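Vestitone reductase (Medicago sativa, PDB 2P4H) catalyses the stereospecific, NADPH-dependent reduction of (3R)-vestitone to the isoflavanol DMI, the penultimate step in the biosynthesis of the defence compound medicarpin. Local coordinates at residues V4-G9 with S15-S20; S43-L48 with L55-A60; N24-N29 with A233-L238. All coordinates share one frame; numbering follows the deposited sequence.

Interaction 1. Residues V4-G9 with S15-S20; sequences VCVTGG and SWIIKS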
loop_
_atom_site.group_PDB
_atom_site.type_symbol
_atom_site.label_atom_id
_atom_site.label_comp_id
_atom_site.label_asym_id
_atom_site.label_seq_id
_atom_site.Cartn_x
_atom_site.Cartn_y
_atom_site.Cartn_z
ATOM N N VAL A 4 3.326 11.161 14.292
ATOM C CA VAL A 4 3.754 10.094 13.397
ATOM C C VAL A 4 4.329 10.694 12.119
ATOM O O VAL A 4 3.755 11.621 11.549
ATOM C CB VAL A 4 2.569 9.167 13.024
ATOM C CG1 VAL A 4 3.018 8.115 12.017
ATOM C CG2 VAL A 4 2.024 8.497 14.277
ATOM N N CYS A 5 5.472 10.174 11.681
ATOM C CA CYS A 5 6.094 10.655 10.453
ATOM C C CYS A 5 5.680 9.734 9.312
ATOM O O CYS A 5 5.896 8.521 9.380
ATOM C CB CYS A 5 7.619 10.663 10.577
ATOM S SG CYS A 5 8.458 11.291 9.095
ATOM N N VAL A 6 5.093 10.319 8.275
ATOM C CA VAL A 6 4.631 9.576 7.105
ATOM C C VAL A 6 5.396 10.024 5.863
ATOM O O VAL A 6 5.373 11.203 5.518
ATOM C CB VAL A 6 3.127 9.834 6.836
ATOM C CG1 VAL A 6 2.660 9.025 5.635
ATOM C CG2 VAL A 6 2.299 9.485 8.064
ATOM N N THR A 7 6.076 9.100 5.193
ATOM C CA THR A 7 6.785 9.470 3.972
ATOM C C THR A 7 5.819 9.297 2.804
ATOM O O THR A 7 4.830 8.569 2.916
ATOM C CB THR A 7 8.023 8.590 3.721
ATOM O OG1 THR A 7 7.611 7.233 3.513
ATOM C CG2 THR A 7 8.975 8.662 4.901
ATOM N N GLY A 8 6.101 9.971 1.692
ATOM C CA GLY A 8 5.236 9.881 0.526
ATOM C C GLY A 8 3.869 10.483 0.802
ATOM O O GLY A 8 2.846 9.957 0.359
ATOM N N GLY A 9 3.861 11.608 1.510
ATOM C CA GLY A 9 2.621 12.268 1.886
ATOM C C GLY A 9 1.625 12.658 0.811
ATOM O O GLY A 9 0.429 12.749 1.091
ATOM N N SER A 15 -1.273 9.990 1.542
ATOM C CA SER A 15 -2.227 11.048 1.842
ATOM C C SER A 15 -3.444 10.515 2.589
ATOM O O SER A 15 -3.973 11.191 3.471
ATOM C CB SER A 15 -2.651 11.787 0.563
ATOM O OG SER A 15 -3.275 10.934 -0.378
ATOM N N TRP A 16 -3.890 9.305 2.260
ATOM C CA TRP A 16 -5.042 8.756 2.964
ATOM C C TRP A 16 -4.668 8.467 4.413
ATOM O O TRP A 16 -5.461 8.691 5.328
ATOM C CB TRP A 16 -5.559 7.478 2.297
ATOM C CG TRP A 16 -6.881 7.088 2.877
ATOM C CD1 TRP A 16 -7.107 6.217 3.905
ATOM C CD2 TRP A 16 -8.147 7.675 2.562
ATOM N NE1 TRP A 16 -8.440 6.233 4.254
ATOM C CE2 TRP A 16 -9.099 7.121 3.444
ATOM C CE3 TRP A 16 -8.569 8.625 1.619
ATOM C CZ2 TRP A 16 -10.451 7.485 3.413
ATOM C CZ3 TRP A 16 -9.909 8.988 1.589
ATOM C CH2 TRP A 16 -10.834 8.419 2.480
ATOM N N ILE A 17 -3.452 7.971 4.623
ATOM C CA ILE A 17 -2.987 7.680 5.971
ATOM C C ILE A 17 -2.876 8.972 6.790
ATOM O O ILE A 17 -3.183 8.976 7.982
ATOM C CB ILE A 17 -1.635 6.924 5.928
ATOM C CG1 ILE A 17 -1.894 5.468 5.523
ATOM C CG2 ILE A 17 -0.934 6.991 7.282
ATOM C CD1 ILE A 17 -0.644 4.609 5.421
ATOM N N ILE A 18 -2.451 10.066 6.158
ATOM C CA ILE A 18 -2.355 11.340 6.869
ATOM C C ILE A 18 -3.763 11.765 7.295
ATOM O O ILE A 18 -3.980 12.193 8.429
ATOM C CB ILE A 18 -1.723 12.434 5.979
ATOM C CG1 ILE A 18 -0.228 12.144 5.802
ATOM C CG2 ILE A 18 -1.944 13.816 6.595
ATOM C CD1 ILE A 18 0.494 13.118 4.908
ATOM N N LYS A 19 -4.716 11.634 6.377
ATOM C CA LYS A 19 -6.110 11.974 6.653
ATOM C C LYS A 19 -6.590 11.173 7.866
ATOM O O LYS A 19 -7.164 11.724 8.811
ATOM C CB LYS A 19 -6.964 11.635 5.426
ATOM C CG LYS A 19 -8.463 11.765 5.621
ATOM C CD LYS A 19 -9.191 11.380 4.339
ATOM C CE LYS A 19 -10.706 11.421 4.496
ATOM N NZ LYS A 19 -11.209 10.393 5.444
ATOM N N SER A 20 -6.337 9.870 7.833
ATOM C CA SER A 20 -6.731 8.958 8.898
ATOM C C SER A 20 -6.085 9.293 10.239
ATOM O O SER A 20 -6.751 9.301 11.276
ATOM C CB SER A 20 -6.370 7.525 8.498
ATOM O OG SER A 20 -6.575 6.618 9.566
#

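Interaction 2. Residues S43-L48 with L55-A60; sequences SFLTNL and LHFFNA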
loop_
_atom_site.group_PDB
_atom_site.type_symbol
_atom_site.label_atom_id
_atom_site.label_comp_id
_atom_site.label_asym_id
_atom_site.label_seq_id
_atom_site.Cartn_x
_atom_site.Cartn_y
_atom_site.Cartn_z
ATOM N N SER A 43 -2.519 21.563 -1.188
ATOM C CA SER A 43 -3.784 22.024 -0.634
ATOM C C SER A 43 -4.700 20.883 -0.208
ATOM O O SER A 43 -5.405 20.994 0.795
ATOM C CB SER A 43 -4.507 22.920 -1.643
ATOM O OG SER A 43 -3.767 24.103 -1.888
ATOM N N PHE A 44 -4.690 19.782 -0.955
ATOM C CA PHE A 44 -5.547 18.656 -0.609
ATOM C C PHE A 44 -5.125 18.035 0.717
ATOM O O PHE A 44 -5.872 17.261 1.312
ATOM C CB PHE A 44 -5.558 17.614 -1.737
ATOM C CG PHE A 44 -4.263 16.876 -1.913
ATOM C CD1 PHE A 44 -4.050 15.660 -1.271
ATOM C CD2 PHE A 44 -3.267 17.381 -2.741
ATOM C CE1 PHE A 44 -2.865 14.956 -1.456
ATOM C CE2 PHE A 44 -2.077 16.686 -2.931
ATOM C CZ PHE A 44 -1.876 15.469 -2.288
ATOM N N LEU A 45 -3.929 18.389 1.182
ATOM C CA LEU A 45 -3.429 17.898 2.461
ATOM C C LEU A 45 -3.648 18.950 3.546
ATOM O O LEU A 45 -4.175 18.653 4.613
ATOM C CB LEU A 45 -1.934 17.564 2.380
ATOM C CG LEU A 45 -1.511 16.297 1.632
ATOM C CD1 LEU A 45 0.006 16.159 1.686
ATOM C CD2 LEU A 45 -2.179 15.077 2.261
ATOM N N THR A 46 -3.248 20.188 3.262
ATOM C CA THR A 46 -3.394 21.268 4.232
ATOM C C THR A 46 -4.849 21.631 4.514
ATOM O O THR A 46 -5.148 22.267 5.526
ATOM C CB THR A 46 -2.631 22.538 3.783
ATOM O OG1 THR A 46 -3.098 22.958 2.496
ATOM C CG2 THR A 46 -1.137 22.258 3.705
ATOM N N ASN A 47 -5.749 21.220 3.627
ATOM C CA ASN A 47 -7.169 21.496 3.811
ATOM C C ASN A 47 -7.851 20.385 4.603
ATOM O O ASN A 47 -9.015 20.510 4.981
ATOM C CB ASN A 47 -7.871 21.670 2.461
ATOM C CG ASN A 47 -7.514 22.982 1.784
ATOM O OD1 ASN A 47 -7.575 24.045 2.400
ATOM N ND2 ASN A 47 -7.147 22.914 0.509
ATOM N N LEU A 48 -7.129 19.297 4.851
ATOM C CA LEU A 48 -7.689 18.187 5.612
ATOM C C LEU A 48 -7.983 18.655 7.031
ATOM O O LEU A 48 -7.224 19.432 7.610
ATOM C CB LEU A 48 -6.710 17.010 5.660
ATOM C CG LEU A 48 -6.378 16.265 4.364
ATOM C CD1 LEU A 48 -5.318 15.213 4.659
ATOM C CD2 LEU A 48 -7.630 15.614 3.788
ATOM N N LEU A 55 -0.374 19.198 11.123
ATOM C CA LEU A 55 0.381 18.663 9.991
ATOM C C LEU A 55 1.590 19.538 9.682
ATOM O O LEU A 55 1.459 20.747 9.494
ATOM C CB LEU A 55 -0.506 18.559 8.748
ATOM C CG LEU A 55 0.194 18.073 7.473
ATOM C CD1 LEU A 55 0.748 16.664 7.684
ATOM C CD2 LEU A 55 -0.787 18.091 6.312
ATOM N N HIS A 56 2.763 18.918 9.619
ATOM C CA HIS A 56 4.003 19.637 9.349
ATOM C C HIS A 56 4.789 18.975 8.222
ATOM O O HIS A 56 4.890 17.748 8.166
ATOM C CB HIS A 56 4.856 19.671 10.617
ATOM C CG HIS A 56 4.124 20.180 11.820
ATOM N ND1 HIS A 56 3.768 21.503 11.970
ATOM C CD2 HIS A 56 3.652 19.538 12.914
ATOM C CE1 HIS A 56 3.108 21.654 13.104
ATOM N NE2 HIS A 56 3.025 20.477 13.697
ATOM N N PHE A 57 5.350 19.791 7.333
ATOM C CA PHE A 57 6.130 19.288 6.207
ATOM C C PHE A 57 7.634 19.431 6.421
ATOM O O PHE A 57 8.102 20.398 7.031
ATOM C CB PHE A 57 5.732 20.010 4.916
ATOM C CG PHE A 57 4.315 19.758 4.491
ATOM C CD1 PHE A 57 3.257 20.406 5.120
ATOM C CD2 PHE A 57 4.039 18.865 3.462
ATOM C CE1 PHE A 57 1.937 20.167 4.727
ATOM C CE2 PHE A 57 2.727 18.618 3.062
ATOM C CZ PHE A 57 1.674 19.270 3.694
ATOM N N PHE A 58 8.385 18.469 5.893
ATOM C CA PHE A 58 9.840 18.450 6.021
ATOM C C PHE A 58 10.521 18.059 4.718
ATOM O O PHE A 58 10.046 17.179 3.998
ATOM C CB PHE A 58 10.259 17.443 7.092
ATOM C CG PHE A 58 9.823 17.809 8.476
ATOM C CD1 PHE A 58 10.679 18.506 9.323
ATOM C CD2 PHE A 58 8.552 17.475 8.932
ATOM C CE1 PHE A 58 10.276 18.863 10.603
ATOM C CE2 PHE A 58 8.139 17.830 10.213
ATOM C CZ PHE A 58 9.002 18.525 11.048
ATOM N N ASN A 59 11.632 18.719 4.411
ATOM C CA ASN A 59 12.395 18.374 3.222
ATOM C C ASN A 59 13.237 17.170 3.611
ATOM O O ASN A 59 13.655 17.047 4.764
ATOM C CB ASN A 59 13.326 19.515 2.805
ATOM C CG ASN A 59 12.596 20.636 2.104
ATOM O OD1 ASN A 59 11.866 20.407 1.141
ATOM N ND2 ASN A 59 12.798 21.860 2.576
ATOM N N ALA A 60 13.477 16.280 2.656
ATOM C CA ALA A 60 14.287 15.098 2.907
ATOM C C ALA A 60 14.584 14.397 1.597
ATOM O O ALA A 60 13.921 14.640 0.586
ATOM C CB ALA A 60 13.555 14.137 3.857
#

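Interaction 3. Residues N24-N29 with A233-L238; sequences NGYSVN and AHIYLL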
loop_
_atom_site.group_PDB
_atom_site.type_symbol
_atom_site.label_atom_id
_atom_site.label_comp_id
_atom_site.label_asym_id
_atom_site.label_seq_id
_atom_site.Cartn_x
_atom_site.Cartn_y
_atom_site.Cartn_z
ATOM N N ASN A 24 -7.926 10.509 13.738
ATOM C CA ASN A 24 -7.788 9.702 14.942
ATOM C C ASN A 24 -7.024 10.335 16.101
ATOM O O ASN A 24 -6.632 9.642 17.041
ATOM C CB ASN A 24 -7.181 8.345 14.580
ATOM C CG ASN A 24 -8.194 7.415 13.933
ATOM O OD1 ASN A 24 -9.116 6.934 14.593
ATOM N ND2 ASN A 24 -8.038 7.170 12.638
ATOM N N GLY A 25 -6.811 11.645 16.033
ATOM C CA GLY A 25 -6.138 12.338 17.118
ATOM C C GLY A 25 -4.627 12.454 17.111
ATOM O O GLY A 25 -4.047 12.930 18.084
ATOM N N TYR A 26 -3.977 12.021 16.037
ATOM C CA TYR A 26 -2.524 12.117 15.966
ATOM C C TYR A 26 -2.075 13.394 15.268
ATOM O O TYR A 26 -2.852 14.034 14.557
ATOM C CB TYR A 26 -1.929 10.943 15.180
ATOM C CG TYR A 26 -2.000 9.595 15.853
ATOM C CD1 TYR A 26 -3.149 8.807 15.774
ATOM C CD2 TYR A 26 -0.901 9.092 16.547
ATOM C CE1 TYR A 26 -3.195 7.545 16.367
ATOM C CE2 TYR A 26 -0.937 7.838 17.142
ATOM C CZ TYR A 26 -2.085 7.071 17.048
ATOM O OH TYR A 26 -2.108 5.823 17.628
ATOM N N SER A 27 -0.818 13.765 15.492
ATOM C CA SER A 27 -0.229 14.907 14.816
ATOM C C SER A 27 0.621 14.230 13.740
ATOM O O SER A 27 1.000 13.064 13.895
ATOM C CB SER A 27 0.628 15.749 15.770
ATOM O OG SER A 27 1.582 14.972 16.467
ATOM N N VAL A 28 0.925 14.939 12.660
ATOM C CA VAL A 28 1.670 14.328 11.566
ATOM C C VAL A 28 2.808 15.138 10.959
ATOM O O VAL A 28 2.665 16.329 10.692
ATOM C CB VAL A 28 0.702 13.963 10.414
ATOM C CG1 VAL A 28 1.458 13.308 9.268
ATOM C CG2 VAL A 28 -0.395 13.048 10.931
ATOM N N ASN A 29 3.936 14.467 10.750
ATOM C CA ASN A 29 5.100 15.054 10.095
ATOM C C ASN A 29 5.124 14.295 8.777
ATOM O O ASN A 29 4.889 13.087 8.762
ATOM C CB ASN A 29 6.395 14.748 10.851
ATOM C CG ASN A 29 6.607 15.640 12.058
ATOM O OD1 ASN A 29 7.553 15.438 12.824
ATOM N ND2 ASN A 29 5.745 16.633 12.230
ATOM N N ALA A 233 -5.035 -0.556 9.804
ATOM C CA ALA A 233 -4.037 -1.567 10.156
ATOM C C ALA A 233 -2.752 -0.910 10.651
ATOM O O ALA A 233 -2.116 -1.413 11.575
ATOM C CB ALA A 233 -3.745 -2.458 8.956
ATOM N N HIS A 234 -2.365 0.205 10.033
ATOM C CA HIS A 234 -1.166 0.929 10.451
ATOM C C HIS A 234 -1.321 1.399 11.893
ATOM O O HIS A 234 -0.430 1.208 12.719
ATOM C CB HIS A 234 -0.924 2.152 9.554
ATOM C CG HIS A 234 -0.243 1.836 8.257
ATOM N ND1 HIS A 234 1.083 2.128 8.016
ATOM C CD2 HIS A 234 -0.715 1.270 7.122
ATOM C CE1 HIS A 234 1.397 1.756 6.788
ATOM N NE2 HIS A 234 0.324 1.233 6.224
ATOM N N ILE A 235 -2.458 2.015 12.193
ATOM C CA ILE A 235 -2.703 2.514 13.538
ATOM C C ILE A 235 -2.776 1.364 14.541
ATOM O O ILE A 235 -2.237 1.457 15.644
ATOM C CB ILE A 235 -3.999 3.354 13.573
ATOM C CG1 ILE A 235 -3.809 4.613 12.720
ATOM C CG2 ILE A 235 -4.346 3.734 15.010
ATOM C CD1 ILE A 235 -5.055 5.475 12.588
ATOM N N TYR A 236 -3.423 0.271 14.152
ATOM C CA TYR A 236 -3.539 -0.888 15.030
ATOM C C TYR A 236 -2.167 -1.448 15.410
ATOM O O TYR A 236 -1.886 -1.701 16.584
ATOM C CB TYR A 236 -4.360 -1.992 14.354
ATOM C CG TYR A 236 -4.554 -3.202 15.239
ATOM C CD1 TYR A 236 -5.578 -3.237 16.187
ATOM C CD2 TYR A 236 -3.677 -4.282 15.175
ATOM C CE1 TYR A 236 -5.718 -4.316 17.051
ATOM C CE2 TYR A 236 -3.804 -5.368 16.038
ATOM C CZ TYR A 236 -4.828 -5.379 16.972
ATOM O OH TYR A 236 -4.962 -6.453 17.821
ATOM N N LEU A 237 -1.309 -1.641 14.415
ATOM C CA LEU A 237 0.019 -2.190 14.661
ATOM C C LEU A 237 0.925 -1.224 15.419
ATOM O O LEU A 237 1.884 -1.642 16.067
ATOM C CB LEU A 237 0.651 -2.619 13.336
ATOM C CG LEU A 237 -0.107 -3.790 12.696
ATOM C CD1 LEU A 237 0.369 -4.009 11.268
ATOM C CD2 LEU A 237 0.090 -5.046 13.537
ATOM N N LEU A 238 0.623 0.066 15.342
ATOM C CA LEU A 238 1.402 1.060 16.069
ATOM C C LEU A 238 0.992 1.052 17.543
ATOM O O LEU A 238 1.837 1.178 18.430
ATOM C CB LEU A 238 1.157 2.459 15.496
ATOM C CG LEU A 238 1.657 3.634 16.349
ATOM C CD1 LEU A 238 3.176 3.622 16.419
ATOM C CD2 LEU A 238 1.161 4.942 15.754
#

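Interaction 1. Residues V4-G9 with S15-S20
V6, on strand 3-7, meets I17 and I18 of helix 12-23 at the start of the Rossmann fold, where the first strand of the parallel sheet passes through a glycine-rich turn into the first helix of a beta-alpha-beta unit. The turn carries G8 and G9, predicted to belong to the NADP(+) site and, for G9, consistent with the GxGxxG signature of such folds.

The side chain of I18 illustrates how the helix is seated. Its CB stands on the helix face turned toward the strand. CG1 lies beside the backbone N and anti to the carbonyl carbon (chi1 -72°), which brings CG1 within 4.2 Å of V6 CB. Because the second torsion is extended (chi2 178°), CD1 runs on past the valine to the glycine turn, where it rests 3.8 Å from G9 CA. A CB on G9 would sit tightly against this methyl, consistent with glycine at this position. V6 and I17 cross obliquely through single methyls, V6 CG2 and I17 CG2, 4.2 Å apart. V28 and T30 of the next strand also touch I18, so the isoleucine spans two strands.

At the other end the packing is backbone against helix. G8 takes a positive phi (66°), a conformation favourable to glycine, and the chain then turns so that G9 O faces the first turns of the helix. S15 OG bonds to the carbonyl of G11, in the turn just ahead of the helix, and leaves carbon to meet the glycine: S15 CB lies 3.3 Å from G9 O, and S15 CA 3.2 Å from that same oxygen.

Interaction 2. Residues S43-L48 with L55-A60
Strand 55-57, one of the two edge strands of the Rossmann sheet, is covered at one end by the short helix 43-46, with L45 and T46 of the helix set against L55 and F57 of the strand. Backbone bonds from H56 to V28 and T30 join this strand to 27-31, so the little helix packs at the margin of the sheet.

The ring of F57 takes two methyl groups in different ways. L45 CD1 comes to its edge, near the ring plane, 3.9 Å from F57 CE2. The leucine reaches it because its chain is drawn out straight beyond CG (chi2 -180°), with CD1 at the far end. T46 CG2 approaches obliquely, 3.9 Å from F57 CE1, and the two side chains run at about a right angle to each other. Both methyls lie 4.1 Å from F57 CZ, which places the far end of the ring in the notch between consecutive helix residues.

L55 packs against L45 as well. Its CG is anti to the backbone N (chi1 177°), and CD2 reaches across to L45 CB at 4.1 Å while lying 3.8 Å from L45 O. That oxygen is occupied in its own turn: L45 O accepts from L48 N at 3.0 Å. On its other side L45 reaches S15 of helix 12-23 and comes close to T10, a predicted NADP(+)-binding residue, so the contact borders the glycine-rich turn.

The contact is carried by aliphatic carbons, an aromatic ring and the flank of a carbonyl oxygen already bonded to L48 N. Such chemistry rewards shape rather than direction: the helix is probably placed on the sheet margin by van der Waals fit and partial burial, L45 and L55 being buried while T46 stays exposed, with nothing to fix an exact bonding geometry between the two segments.

Interaction 3. Residues N24-N29 with A233-L238
Y26 and L238 make the buried part of this contact, in which the turn leading into strand 27-31 meets helix 227-239, over two hundred residues further on. The two side chains come from opposite directions, Y26 with CG anti to the carbonyl carbon (chi1 -70°), which sends the ring out to the helix. L238 CD2 lies 3.8 Å from Y26 CE2 and 3.9 Å from Y26 OH, at an oblique angle to the ring, while I235 CG2 slides past the tyrosine and approaches Y26 CE1 to 4.2 Å. The phenol oxygen, touched by L238 CD2 and I235 CG2, is satisfied by a hydrogen bond to E239, the last residue of the same helix. Replacing Y26 by an alanine would probably open a gap beside L238 and I235 and leave the carboxylate of E239 without this partner.

The more solvent-facing side is simpler. N24 and I235 are both partly exposed, and their meeting rests on one methyl: I235 CD1 lies 3.4 Å from N24 ND2 and 3.9 Å from N24 CG. The amide is held by the helix it follows, since N24 ND2 donates to the carbonyl of S20. Between the two sides stands G25, whose positive phi (89°) makes it the C-prime residue of a Schellman motif closing helix 12-23; its bond from Y26 N to L21 O holds the tyrosine next to that helix end.

The contact lies where helix 12-23 gives way to strand 27-31: Y26 also packs on L21 and on V4 of strand 3-7, and helix 227-239 runs alongside, with I235 on S20 and L238 on V4.

How the interactions relate
Interaction 1 is the most central, interaction 3 intermediate and interaction 2 the most peripheral. Interaction 1 is buried and fastens helix 12-23 to the strand that feeds the cofactor turn; the other two are partly buried. Interaction 2 lies at an edge strand, where aliphatic and aromatic carbon does the work, and reaches interaction 1 through L45 CD1, 3.5 Å from G9 O. In interaction 3, as with S15 in interaction 1, the polar ends of N24 and Y26 bond to residues beyond the segments, and a helix distant in sequence is brought in. Strand 27-31 joins them: N29 probably bonds through its backbone with V4 and V6, and V28 likewise with H56.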